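Local coordinates for protein laccase (Botrytis aclada, PDB 3SQR) that couples the one-electron oxidation of hydroquinone-type phenols to the reduction of dioxygen to water at copper centres, probably serving lignin degradation, at residues Val199-Asp204 against Ile268-Ser274; Thr228-Asn234 against Asn342-Ile346; Phe276-Asn282 against Tyr324-Trp330. One frame throughout, in Å; residues are numbered along the deposited sequence.

Contact 1: residues Val199-Asp204 against Ile268-Ser274; sequences VIFLQD and INVGIDS. With NAG (2-acetamido-2-deoxy-beta-D-glucopyranose), chain C.
Val270 CG1 meets the Phe201 ring at its edge, close to the ring plane and 3.5 Å from Phe201 CD1, while one face carries Val199 CG1, which sits above the ring centre. Ile268 CD1 approaches obliquely and touches both Phe201 CE1 and Val199 CG1, each at 3.8 Å. The group is built on two neighbouring parallel strands, 195-205 and 262-269, of a β-sandwich sheet in the middle one of three cupredoxin-like domains, with Val270 just past the end of the second. Phe180, Trp166 and Ile184 of other strands pack against the same group. Parallel pairing is regular as far as it goes: Ile200 O accepts from Ile268 N, Leu202 N gives to Ile268 O, and Leu202 O receives Val270 N. At the start of the first strand, N2 of a glycan N-acetylglucosamine donates to Val199 O.

After the bond from Val270 N, the second segment leaves the sheet and side chains take over. Asn269 OD1 accepts from Gly271 N at 3.1 Å, an Asx turn, and also from Ser274 OG; its ND2 donates to Ser274 O at 2.9 Å, so both ends of the amide hold the loop. Asp204 secures the same loop from the opposing segment. Its chi1 of 43° sets CG between the backbone N and the carbonyl carbon, which points the carboxylate at the backbone N-H groups of Ile272 and Asp273. These two consecutive donors probably help stabilise the buried carboxylate, whereas Asp204 N is buried with no partner in the model. The loop runs on toward the type 1 copper: the Asp273 side chain is about 5 Å from that of the copper ligand His531. Each carboxylate oxygen of Asp204 uses its syn lone pair, OD1 for Ile272 N at 2.8 Å and OD2 for Asp273 N at 2.8 Å.

Contact 2: residues Thr228-Asn234 against Asn342-Ile346; sequences TLMNGTN and NATGI. With NAG (2-acetamido-2-deoxy-beta-D-glucopyranose), chain K; NAG (2-acetamido-2-deoxy-beta-D-glucopyranose), chain C.
Asn234 turns its CG away from the backbone N (chi1 -155°), carrying its amide toward Asn342, while Met230 runs out extended and bends only at its last torsion, chi3 -66°, to lay its end along Thr344 and Gly345. From there Met230 CE comes to 3.7 Å from Thr344 C, and Met230 SD lies 3.7 Å from Gly345 N, beside the backbone of Gly345, which has no side chain. Thr228 OG1 rests 3.3 Å from Ala343 CA, at the centre of an inverse gamma turn.

The polar link is made by the Asn234 amide. Its ND2 donates to Asn342 O at 2.8 Å and to Thr228 O at 3.0 Å; both acceptors lie in the amide plane, although the donor stands well above each carbonyl plane. Lys252 binds Asn234 OD1 and Thr344 OG1. A water adds a bridge, donating to Thr233 O and to Thr344 O, 2.8 Å from each.

Strand 227-230 ends in a tight hairpin, a type I' turn from Met230 to Thr233, whose Asn231 ND2 is bonded to a glycan; Asn342 ND2 carries another. No backbone hydrogen bond crosses between the segments, so two different sheets of the domain meet here through side chains and one water. With both N-H groups of Asn234 engaged and its oxygen held by a lysine, the amide probably has a fixed orientation, since a flip would exchange donors and acceptor.

Contact 3: residues Phe276-Asn282 against Tyr324-Trp330; sequences FEFAIDN and YWIRGNW
Backbone hydrogen bonds join Phe276-Asn282 to Tyr324-Trp330 as antiparallel neighbours in the second sheet of a cupredoxin-like β-sandwich; the axes of strands 276-280 and 324-327 pass 4.7 Å apart at 166°. Ala279 and Arg327 form a hydrogen-bonded pair, Ile280 and Ile326 a non-hydrogen-bonded one. Where the second strand has ended, pairing continues from Glu277 N to Gly328 O, and an amide side chain stands in for a backbone group: Asn329 ND2 donates to Glu277 O at 2.8 Å, nearly straight at 165°.

Apolar contacts fill the face turned to the other sheet, whose Leu202 and Leu267 touch Phe278. Ile326 CG2 presses obliquely on the Phe278 ring, only 3.2 Å from CE1, a tight fit. Further along, Trp330 directs its edge toward the face of Phe276 in an offset edge-to-face pair, the ring centroids 5.6 Å apart and the planes at 87°.

Charge pairing occupies the other face. Arg327, extended from CG to NE, grips Asp281 side-on, and the two flat groups are nearly coplanar. Ser359 OG also binds Asp281 OD2, probably helping to fix the carboxylate. Trp325 CB packs over one face of the guanidinium, displaced toward its rim. Within this salt bridge Arg327 NE reaches Asp281 OD1 at 2.7 Å and Arg327 NH2 reaches Asp281 OD2 at 2.9 Å.

Together the three contacts show how a β-sandwich is closed by pairings distant in sequence. All belong to one multicopper oxidase domain. Contact 1 joins two strands of one sheet and runs on into the loop after 262-269, and contact 3 lies largely in the other, their centres 13 Å apart; contact 2, whose centre is 10 Å from each, joins the two sheets. Strand 227-230 borders 195-205, and 344-348 borders 323-327. Along the chain, contact 1 closes before contact 3 opens, contacts 1 and 2 interleave, and contact 3 is nested inside contact 2. The loop of contact 1 approaches the type 1 copper site, while contact 2 carries two glycans, one also touching contact 1.

Contact 1: residues Val199-Asp204 against Ile268-Ser274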
loop_
_atom_site.group_PDB
_atom_site.type_symbol
_atom_site.label_atom_id
_atom_site.label_comp_id
_atom_site.label_asym_id
_atom_site.label_seq_id
_atom_site.Cartn_x
_atom_site.Cartn_y
_atom_site.Cartn_z
ATOM N N VAL A 199 -9.624 -10.297 2.367
ATOM C CA VAL A 199 -8.390 -9.923 1.652
ATOM C C VAL A 199 -7.621 -11.166 1.250
ATOM O O VAL A 199 -7.653 -12.232 1.944
ATOM C CB VAL A 199 -7.516 -9.016 2.544
ATOM C CG1 VAL A 199 -6.153 -8.808 1.948
ATOM C CG2 VAL A 199 -8.144 -7.593 2.719
ATOM N N ILE A 200 -6.959 -11.070 0.136
ATOM C CA ILE A 200 -5.914 -12.044 -0.249
ATOM C C ILE A 200 -4.667 -11.223 -0.492
ATOM O O ILE A 200 -4.601 -10.425 -1.433
ATOM C CB ILE A 200 -6.246 -12.794 -1.564
ATOM C CG1 ILE A 200 -7.564 -13.562 -1.402
ATOM C CG2 ILE A 200 -5.066 -13.707 -1.990
ATOM C CD1 ILE A 200 -8.063 -14.292 -2.636
ATOM N N PHE A 201 -3.712 -11.324 0.438
ATOM C CA PHE A 201 -2.437 -10.701 0.312
ATOM C C PHE A 201 -1.535 -11.434 -0.653
ATOM O O PHE A 201 -1.517 -12.652 -0.704
ATOM C CB PHE A 201 -1.736 -10.603 1.659
ATOM C CG PHE A 201 -2.391 -9.630 2.599
ATOM C CD1 PHE A 201 -2.222 -8.267 2.399
ATOM C CD2 PHE A 201 -3.161 -10.059 3.665
ATOM C CE1 PHE A 201 -2.802 -7.376 3.230
ATOM C CE2 PHE A 201 -3.724 -9.157 4.536
ATOM C CZ PHE A 201 -3.530 -7.818 4.328
ATOM N N LEU A 202 -0.858 -10.678 -1.485
ATOM C CA LEU A 202 0.119 -11.227 -2.428
ATOM C C LEU A 202 1.458 -10.592 -2.063
ATOM O O LEU A 202 1.562 -9.378 -1.965
ATOM C CB LEU A 202 -0.306 -10.917 -3.854
ATOM C CG LEU A 202 -1.663 -11.366 -4.330
ATOM C CD1 LEU A 202 -1.995 -10.666 -5.664
ATOM C CD2 LEU A 202 -1.700 -12.901 -4.393
ATOM N N GLN A 203 2.490 -11.386 -1.833
ATOM C CA GLN A 203 3.787 -10.836 -1.481
ATOM C C GLN A 203 4.900 -11.808 -1.820
ATOM O O GLN A 203 4.696 -13.000 -1.989
ATOM C CB GLN A 203 3.854 -10.522 0.004
ATOM C CG GLN A 203 3.672 -11.760 0.857
ATOM C CD GLN A 203 3.543 -11.493 2.326
ATOM O OE1 GLN A 203 2.537 -11.787 2.928
ATOM N NE2 GLN A 203 4.626 -11.029 2.941
ATOM N N ASP A 204 6.079 -11.233 -1.932
ATOM C CA ASP A 204 7.331 -11.966 -1.830
ATOM C C ASP A 204 7.484 -12.341 -0.359
ATOM O O ASP A 204 6.750 -11.835 0.509
ATOM C CB ASP A 204 8.545 -11.149 -2.352
ATOM C CG ASP A 204 8.542 -9.696 -1.922
ATOM O OD1 ASP A 204 7.936 -9.355 -0.871
ATOM O OD2 ASP A 204 9.167 -8.882 -2.645
ATOM N N ILE A 268 -4.581 -7.422 -2.475
ATOM C CA ILE A 268 -3.531 -6.455 -2.074
ATOM C C ILE A 268 -2.175 -6.986 -2.338
ATOM O O ILE A 268 -1.821 -8.059 -1.856
ATOM C CB ILE A 268 -3.621 -6.025 -0.611
ATOM C CG1 ILE A 268 -5.077 -5.839 -0.173
ATOM C CG2 ILE A 268 -2.691 -4.706 -0.355
ATOM C CD1 ILE A 268 -5.222 -5.243 1.185
ATOM N N ASN A 269 -1.367 -6.204 -3.048
ATOM C CA ASN A 269 0.041 -6.539 -3.220
ATOM C C ASN A 269 0.834 -5.799 -2.112
ATOM O O ASN A 269 0.880 -4.609 -2.096
ATOM C CB ASN A 269 0.525 -6.176 -4.634
ATOM C CG ASN A 269 2.016 -6.339 -4.856
ATOM O OD1 ASN A 269 2.841 -6.640 -3.952
ATOM N ND2 ASN A 269 2.405 -6.060 -6.144
ATOM N N VAL A 270 1.438 -6.566 -1.249
ATOM C CA VAL A 270 2.146 -6.044 -0.064
ATOM C C VAL A 270 3.579 -6.527 0.004
ATOM O O VAL A 270 4.207 -6.502 1.078
ATOM C CB VAL A 270 1.391 -6.407 1.245
ATOM C CG1 VAL A 270 -0.013 -5.801 1.204
ATOM C CG2 VAL A 270 1.396 -7.944 1.510
ATOM N N GLY A 271 4.170 -6.835 -1.145
ATOM C CA GLY A 271 5.488 -7.344 -1.201
ATOM C C GLY A 271 6.502 -6.220 -1.044
ATOM O O GLY A 271 6.136 -5.024 -1.101
ATOM N N ILE A 272 7.734 -6.612 -0.752
ATOM C CA ILE A 272 8.893 -5.703 -0.646
ATOM C C ILE A 272 9.231 -5.213 -2.040
ATOM O O ILE A 272 9.504 -4.051 -2.270
ATOM C CB ILE A 272 10.096 -6.527 -0.067
ATOM C CG1 ILE A 272 9.843 -6.849 1.385
ATOM C CG2 ILE A 272 11.451 -5.826 -0.236
ATOM C CD1 ILE A 272 10.753 -7.987 1.879
ATOM N N ASP A 273 9.219 -6.142 -2.974
ATOM C CA ASP A 273 9.542 -5.819 -4.379
ATOM C C ASP A 273 8.996 -6.871 -5.271
ATOM O O ASP A 273 9.725 -7.724 -5.768
ATOM C CB ASP A 273 11.039 -5.706 -4.557
ATOM C CG ASP A 273 11.434 -5.029 -5.887
ATOM O OD1 ASP A 273 10.575 -4.860 -6.755
ATOM O OD2 ASP A 273 12.607 -4.647 -6.028
ATOM N N SER A 274 7.681 -6.806 -5.488
ATOM C CA SER A 274 6.924 -7.841 -6.167
ATOM C C SER A 274 5.925 -7.195 -7.047
ATOM O O SER A 274 5.277 -6.241 -6.616
ATOM C CB SER A 274 6.183 -8.753 -5.156
ATOM O OG SER A 274 5.508 -7.934 -4.208
HETATM C C1 NAG C . -6.697 -14.164 4.368
HETATM C C2 NAG C . -8.118 -14.714 4.301
HETATM C C3 NAG C . -8.992 -13.819 5.157
HETATM C C4 NAG C . -8.494 -13.743 6.593
HETATM C C5 NAG C . -6.952 -13.497 6.633
HETATM C C6 NAG C . -6.346 -14.077 7.886
HETATM C C7 NAG C . -9.341 -15.532 2.378
HETATM C C8 NAG C . -9.950 -15.253 1.015
HETATM N N2 NAG C . -8.675 -14.564 2.991
HETATM O O3 NAG C . -10.343 -14.217 5.126
HETATM O O4 NAG C . -9.164 -12.672 7.283
HETATM O O5 NAG C . -6.244 -14.247 5.678
HETATM O O6 NAG C . -5.047 -13.519 8.092
HETATM O O7 NAG C . -9.438 -16.626 2.942
#

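Contact 2: residues Thr228-Asn234 against Asn342-Ile346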
loop_
_atom_site.group_PDB
_atom_site.type_symbol
_atom_site.label_atom_id
_atom_site.label_comp_id
_atom_site.label_asym_id
_atom_site.label_seq_id
_atom_site.Cartn_x
_atom_site.Cartn_y
_atom_site.Cartn_z
ATOM N N THR A 228 7.376 -16.785 -2.025
ATOM C CA THR A 228 6.229 -15.846 -2.040
ATOM C C THR A 228 5.185 -16.405 -1.081
ATOM O O THR A 228 5.214 -17.590 -0.771
ATOM C CB THR A 228 5.627 -15.682 -3.423
ATOM O OG1 THR A 228 4.967 -16.901 -3.808
ATOM C CG2 THR A 228 6.732 -15.320 -4.484
ATOM N N LEU A 229 4.238 -15.563 -0.656
ATOM C CA LEU A 229 3.077 -16.010 0.145
ATOM C C LEU A 229 1.846 -15.483 -0.476
ATOM O O LEU A 229 1.820 -14.361 -1.010
ATOM C CB LEU A 229 3.130 -15.505 1.558
ATOM C CG LEU A 229 4.336 -15.927 2.410
ATOM C CD1 LEU A 229 4.302 -15.202 3.708
ATOM C CD2 LEU A 229 4.345 -17.386 2.652
ATOM N N MET A 230 0.815 -16.329 -0.435
ATOM C CA MET A 230 -0.498 -15.923 -0.810
ATOM C C MET A 230 -1.360 -16.029 0.414
ATOM O O MET A 230 -1.578 -17.097 0.970
ATOM C CB MET A 230 -1.068 -16.803 -1.940
ATOM C CG MET A 230 -2.374 -16.346 -2.429
ATOM S SD MET A 230 -2.950 -17.205 -3.935
ATOM C CE MET A 230 -1.746 -16.684 -5.156
ATOM N N ASN A 231 -1.895 -14.888 0.814
ATOM C CA ASN A 231 -2.570 -14.731 2.071
ATOM C C ASN A 231 -1.838 -15.388 3.200
ATOM O O ASN A 231 -2.445 -16.036 4.030
ATOM C CB ASN A 231 -4.007 -15.193 1.998
ATOM C CG ASN A 231 -4.901 -14.297 2.811
ATOM O OD1 ASN A 231 -4.761 -13.074 2.802
ATOM N ND2 ASN A 231 -5.795 -14.893 3.523
ATOM N N GLY A 232 -0.526 -15.185 3.232
ATOM C CA GLY A 232 0.275 -15.597 4.345
ATOM C C GLY A 232 0.794 -17.023 4.290
ATOM O O GLY A 232 1.423 -17.436 5.215
ATOM N N THR A 233 0.515 -17.748 3.213
ATOM C CA THR A 233 0.988 -19.146 3.110
ATOM C C THR A 233 1.499 -19.541 1.749
ATOM O O THR A 233 1.148 -18.930 0.742
ATOM C CB THR A 233 -0.128 -20.082 3.610
ATOM O OG1 THR A 233 0.434 -21.367 3.800
ATOM C CG2 THR A 233 -1.253 -20.111 2.610
ATOM N N ASN A 234 2.361 -20.568 1.725
ATOM C CA ASN A 234 2.751 -21.214 0.519
ATOM C C ASN A 234 3.459 -22.524 0.857
ATOM O O ASN A 234 3.764 -22.784 2.027
ATOM C CB ASN A 234 3.700 -20.339 -0.309
ATOM C CG ASN A 234 3.670 -20.653 -1.786
ATOM O OD1 ASN A 234 3.093 -21.653 -2.209
ATOM N ND2 ASN A 234 4.224 -19.731 -2.610
ATOM N N ASN A 342 5.902 -20.627 -8.209
ATOM C CA ASN A 342 5.112 -21.112 -7.056
ATOM C C ASN A 342 4.291 -20.069 -6.335
ATOM O O ASN A 342 3.732 -20.342 -5.271
ATOM C CB ASN A 342 5.976 -21.853 -6.066
ATOM C CG ASN A 342 6.820 -22.957 -6.686
ATOM O OD1 ASN A 342 8.027 -22.747 -6.925
ATOM N ND2 ASN A 342 6.233 -24.117 -6.945
ATOM N N ALA A 343 4.152 -18.893 -6.968
ATOM C CA ALA A 343 3.255 -17.823 -6.445
ATOM C C ALA A 343 1.843 -18.155 -6.885
ATOM O O ALA A 343 1.291 -17.519 -7.756
ATOM C CB ALA A 343 3.678 -16.460 -6.980
ATOM N N THR A 344 1.276 -19.167 -6.245
ATOM C CA THR A 344 0.018 -19.728 -6.596
ATOM C C THR A 344 -0.689 -20.179 -5.317
ATOM O O THR A 344 -0.063 -20.352 -4.252
ATOM C CB THR A 344 0.151 -21.011 -7.485
ATOM O OG1 THR A 344 0.877 -22.025 -6.793
ATOM C CG2 THR A 344 0.853 -20.660 -8.821
ATOM N N GLY A 345 -1.969 -20.392 -5.482
ATOM C CA GLY A 345 -2.834 -20.997 -4.484
ATOM C C GLY A 345 -3.848 -21.877 -5.201
ATOM O O GLY A 345 -3.752 -22.072 -6.401
ATOM N N ILE A 346 -4.775 -22.397 -4.436
ATOM C CA ILE A 346 -5.766 -23.342 -4.918
ATOM C C ILE A 346 -7.153 -22.910 -4.570
ATOM O O ILE A 346 -7.487 -22.614 -3.387
ATOM C CB ILE A 346 -5.535 -24.769 -4.285
ATOM C CG1 ILE A 346 -4.173 -25.306 -4.641
ATOM C CG2 ILE A 346 -6.616 -25.694 -4.752
ATOM C CD1 ILE A 346 -3.811 -26.631 -3.904
HETATM C C1 NAG K . 7.061 -25.145 -7.531
HETATM C C2 NAG K . 6.908 -26.465 -6.825
HETATM C C3 NAG K . 7.597 -27.579 -7.652
HETATM C C4 NAG K . 7.000 -27.515 -9.055
HETATM C C5 NAG K . 7.306 -26.162 -9.662
HETATM C C6 NAG K . 6.670 -26.041 -11.034
HETATM C C7 NAG K . 6.652 -26.167 -4.427
HETATM C C8 NAG K . 7.329 -25.980 -3.113
HETATM N N2 NAG K . 7.452 -26.304 -5.506
HETATM O O3 NAG K . 7.348 -28.821 -7.031
HETATM O O4 NAG K . 7.559 -28.449 -9.925
HETATM O O5 NAG K . 6.651 -25.220 -8.879
HETATM O O6 NAG K . 6.698 -24.671 -11.326
HETATM O O7 NAG K . 5.402 -26.163 -4.472
HETATM C C1 NAG C . -6.697 -14.164 4.368
HETATM C C2 NAG C . -8.118 -14.714 4.301
HETATM C C3 NAG C . -8.992 -13.819 5.157
HETATM C C4 NAG C . -8.494 -13.743 6.593
HETATM C C5 NAG C . -6.952 -13.497 6.633
HETATM C C6 NAG C . -6.346 -14.077 7.886
HETATM C C7 NAG C . -9.341 -15.532 2.378
HETATM C C8 NAG C . -9.950 -15.253 1.015
HETATM N N2 NAG C . -8.675 -14.564 2.991
HETATM O O3 NAG C . -10.343 -14.217 5.126
HETATM O O4 NAG C . -9.164 -12.672 7.283
HETATM O O5 NAG C . -6.244 -14.247 5.678
HETATM O O6 NAG C . -5.047 -13.519 8.092
HETATM O O7 NAG C . -9.438 -16.626 2.942
HETATM O O HOH W 1 -0.075 -20.301 -1.427
#

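Contact 3: residues Phe276-Asn282 against Tyr324-Trp330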
loop_
_atom_site.group_PDB
_atom_site.type_symbol
_atom_site.label_atom_id
_atom_site.label_comp_id
_atom_site.label_asym_id
_atom_site.label_seq_id
_atom_site.Cartn_x
_atom_site.Cartn_y
_atom_site.Cartn_z
ATOM N N PHE A 276 2.489 -8.461 -9.372
ATOM C CA PHE A 276 1.573 -9.575 -9.584
ATOM C C PHE A 276 0.648 -9.295 -10.732
ATOM O O PHE A 276 0.349 -8.173 -11.068
ATOM C CB PHE A 276 0.794 -9.991 -8.303
ATOM C CG PHE A 276 1.681 -10.477 -7.193
ATOM C CD1 PHE A 276 2.191 -11.764 -7.189
ATOM C CD2 PHE A 276 2.040 -9.619 -6.172
ATOM C CE1 PHE A 276 3.007 -12.210 -6.201
ATOM C CE2 PHE A 276 2.860 -10.046 -5.170
ATOM C CZ PHE A 276 3.374 -11.363 -5.199
ATOM N N GLU A 277 0.170 -10.378 -11.327
ATOM C CA GLU A 277 -0.866 -10.347 -12.345
ATOM C C GLU A 277 -1.877 -11.440 -12.015
ATOM O O GLU A 277 -1.923 -12.539 -12.604
ATOM C CB GLU A 277 -0.266 -10.465 -13.764
ATOM C CG GLU A 277 -1.303 -10.098 -14.813
ATOM C CD GLU A 277 -0.824 -10.264 -16.244
ATOM O OE1 GLU A 277 0.415 -10.237 -16.411
ATOM O OE2 GLU A 277 -1.746 -10.415 -17.163
ATOM N N PHE A 278 -2.693 -11.153 -11.011
ATOM C CA PHE A 278 -3.505 -12.127 -10.378
ATOM C C PHE A 278 -4.527 -12.727 -11.349
ATOM O O PHE A 278 -5.167 -11.983 -12.117
ATOM C CB PHE A 278 -4.235 -11.457 -9.183
ATOM C CG PHE A 278 -5.088 -12.370 -8.412
ATOM C CD1 PHE A 278 -4.586 -13.152 -7.397
ATOM C CD2 PHE A 278 -6.449 -12.472 -8.699
ATOM C CE1 PHE A 278 -5.409 -14.004 -6.692
ATOM C CE2 PHE A 278 -7.298 -13.318 -7.937
ATOM C CZ PHE A 278 -6.762 -14.087 -6.965
ATOM N N ALA A 279 -4.736 -14.038 -11.212
ATOM C CA ALA A 279 -5.683 -14.742 -12.109
ATOM C C ALA A 279 -6.166 -15.956 -11.363
ATOM O O ALA A 279 -5.464 -16.464 -10.478
ATOM C CB ALA A 279 -4.980 -15.109 -13.436
ATOM N N ILE A 280 -7.373 -16.394 -11.692
ATOM C CA ILE A 280 -7.929 -17.646 -11.173
ATOM C C ILE A 280 -8.298 -18.410 -12.442
ATOM O O ILE A 280 -9.115 -17.939 -13.216
ATOM C CB ILE A 280 -9.160 -17.436 -10.308
ATOM C CG1 ILE A 280 -8.826 -16.515 -9.119
ATOM C CG2 ILE A 280 -9.750 -18.785 -9.830
ATOM C CD1 ILE A 280 -10.071 -16.158 -8.277
ATOM N N ASP A 281 -7.647 -19.516 -12.679
ATOM C CA ASP A 281 -7.888 -20.261 -13.908
ATOM C C ASP A 281 -9.370 -20.504 -14.113
ATOM O O ASP A 281 -10.105 -20.890 -13.205
ATOM C CB ASP A 281 -7.197 -21.616 -13.864
ATOM C CG ASP A 281 -5.712 -21.529 -13.873
ATOM O OD1 ASP A 281 -5.117 -20.416 -13.977
ATOM O OD2 ASP A 281 -5.107 -22.618 -13.768
ATOM N N ASN A 282 -9.784 -20.279 -15.354
ATOM C CA ASN A 282 -11.129 -20.515 -15.827
ATOM C C ASN A 282 -12.185 -19.670 -15.132
ATOM O O ASN A 282 -13.357 -19.954 -15.231
ATOM C CB ASN A 282 -11.470 -21.994 -15.736
ATOM C CG ASN A 282 -12.586 -22.382 -16.673
ATOM O OD1 ASN A 282 -13.522 -23.031 -16.243
ATOM N ND2 ASN A 282 -12.500 -21.958 -17.960
ATOM N N TYR A 324 -8.837 -25.307 -9.074
ATOM C CA TYR A 324 -8.284 -24.433 -10.077
ATOM C C TYR A 324 -7.096 -23.731 -9.442
ATOM O O TYR A 324 -7.108 -23.439 -8.201
ATOM C CB TYR A 324 -9.314 -23.391 -10.534
ATOM C CG TYR A 324 -10.467 -23.984 -11.257
ATOM C CD1 TYR A 324 -11.543 -24.437 -10.585
ATOM C CD2 TYR A 324 -10.436 -24.119 -12.652
ATOM C CE1 TYR A 324 -12.632 -25.028 -11.294
ATOM C CE2 TYR A 324 -11.506 -24.711 -13.367
ATOM C CZ TYR A 324 -12.590 -25.141 -12.670
ATOM O OH TYR A 324 -13.657 -25.715 -13.327
ATOM N N TRP A 325 -6.072 -23.527 -10.256
ATOM C CA TRP A 325 -4.941 -22.756 -9.778
ATOM C C TRP A 325 -5.325 -21.292 -9.611
ATOM O O TRP A 325 -5.982 -20.679 -10.485
ATOM C CB TRP A 325 -3.782 -22.809 -10.736
ATOM C CG TRP A 325 -3.034 -24.041 -10.639
ATOM C CD1 TRP A 325 -2.919 -24.986 -11.600
ATOM C CD2 TRP A 325 -2.293 -24.502 -9.493
ATOM N NE1 TRP A 325 -2.113 -26.016 -11.140
ATOM C CE2 TRP A 325 -1.740 -25.758 -9.839
ATOM C CE3 TRP A 325 -2.044 -23.970 -8.216
ATOM C CZ2 TRP A 325 -0.953 -26.524 -8.929
ATOM C CZ3 TRP A 325 -1.275 -24.706 -7.311
ATOM C CH2 TRP A 325 -0.727 -25.984 -7.681
ATOM N N ILE A 326 -4.851 -20.723 -8.505
ATOM C CA ILE A 326 -4.917 -19.249 -8.286
ATOM C C ILE A 326 -3.513 -18.790 -8.546
ATOM O O ILE A 326 -2.562 -19.268 -7.932
ATOM C CB ILE A 326 -5.434 -18.812 -6.894
ATOM C CG1 ILE A 326 -6.862 -19.372 -6.581
ATOM C CG2 ILE A 326 -5.373 -17.231 -6.766
ATOM C CD1 ILE A 326 -7.238 -19.248 -5.075
ATOM N N ARG A 327 -3.361 -17.903 -9.524
ATOM C CA ARG A 327 -2.056 -17.538 -10.016
ATOM C C ARG A 327 -1.697 -16.133 -9.588
ATOM O O ARG A 327 -2.399 -15.198 -9.942
ATOM C CB ARG A 327 -2.037 -17.634 -11.550
ATOM C CG ARG A 327 -2.206 -19.103 -11.964
ATOM C CD ARG A 327 -1.907 -19.344 -13.359
ATOM N NE ARG A 327 -2.392 -20.674 -13.719
ATOM C CZ ARG A 327 -1.651 -21.788 -13.773
ATOM N NH1 ARG A 327 -0.354 -21.794 -13.464
ATOM N NH2 ARG A 327 -2.239 -22.931 -14.129
ATOM N N GLY A 328 -0.646 -15.985 -8.813
ATOM C CA GLY A 328 -0.139 -14.629 -8.596
ATOM C C GLY A 328 0.498 -14.060 -9.850
ATOM O O GLY A 328 0.587 -12.863 -10.013
ATOM N N ASN A 329 1.017 -14.941 -10.714
ATOM C CA ASN A 329 1.817 -14.505 -11.878
ATOM C C ASN A 329 2.805 -13.450 -11.495
ATOM O O ASN A 329 2.800 -12.327 -12.013
ATOM C CB ASN A 329 0.928 -14.009 -12.992
ATOM C CG ASN A 329 0.156 -15.106 -13.656
ATOM O OD1 ASN A 329 0.741 -16.123 -14.082
ATOM N ND2 ASN A 329 -1.103 -14.872 -13.888
ATOM N N TRP A 330 3.716 -13.839 -10.652
ATOM C CA TRP A 330 4.859 -13.033 -10.312
ATOM C C TRP A 330 5.488 -12.474 -11.585
ATOM O O TRP A 330 5.842 -13.285 -12.510
ATOM C CB TRP A 330 5.908 -13.871 -9.612
ATOM C CG TRP A 330 7.156 -13.165 -9.252
ATOM C CD1 TRP A 330 8.235 -12.907 -10.066
ATOM C CD2 TRP A 330 7.412 -12.473 -8.046
ATOM N NE1 TRP A 330 9.150 -12.118 -9.426
ATOM C CE2 TRP A 330 8.674 -11.850 -8.177
ATOM C CE3 TRP A 330 6.714 -12.367 -6.813
ATOM C CZ2 TRP A 330 9.233 -11.095 -7.169
ATOM C CZ3 TRP A 330 7.305 -11.672 -5.802
ATOM C CH2 TRP A 330 8.538 -11.011 -5.984
#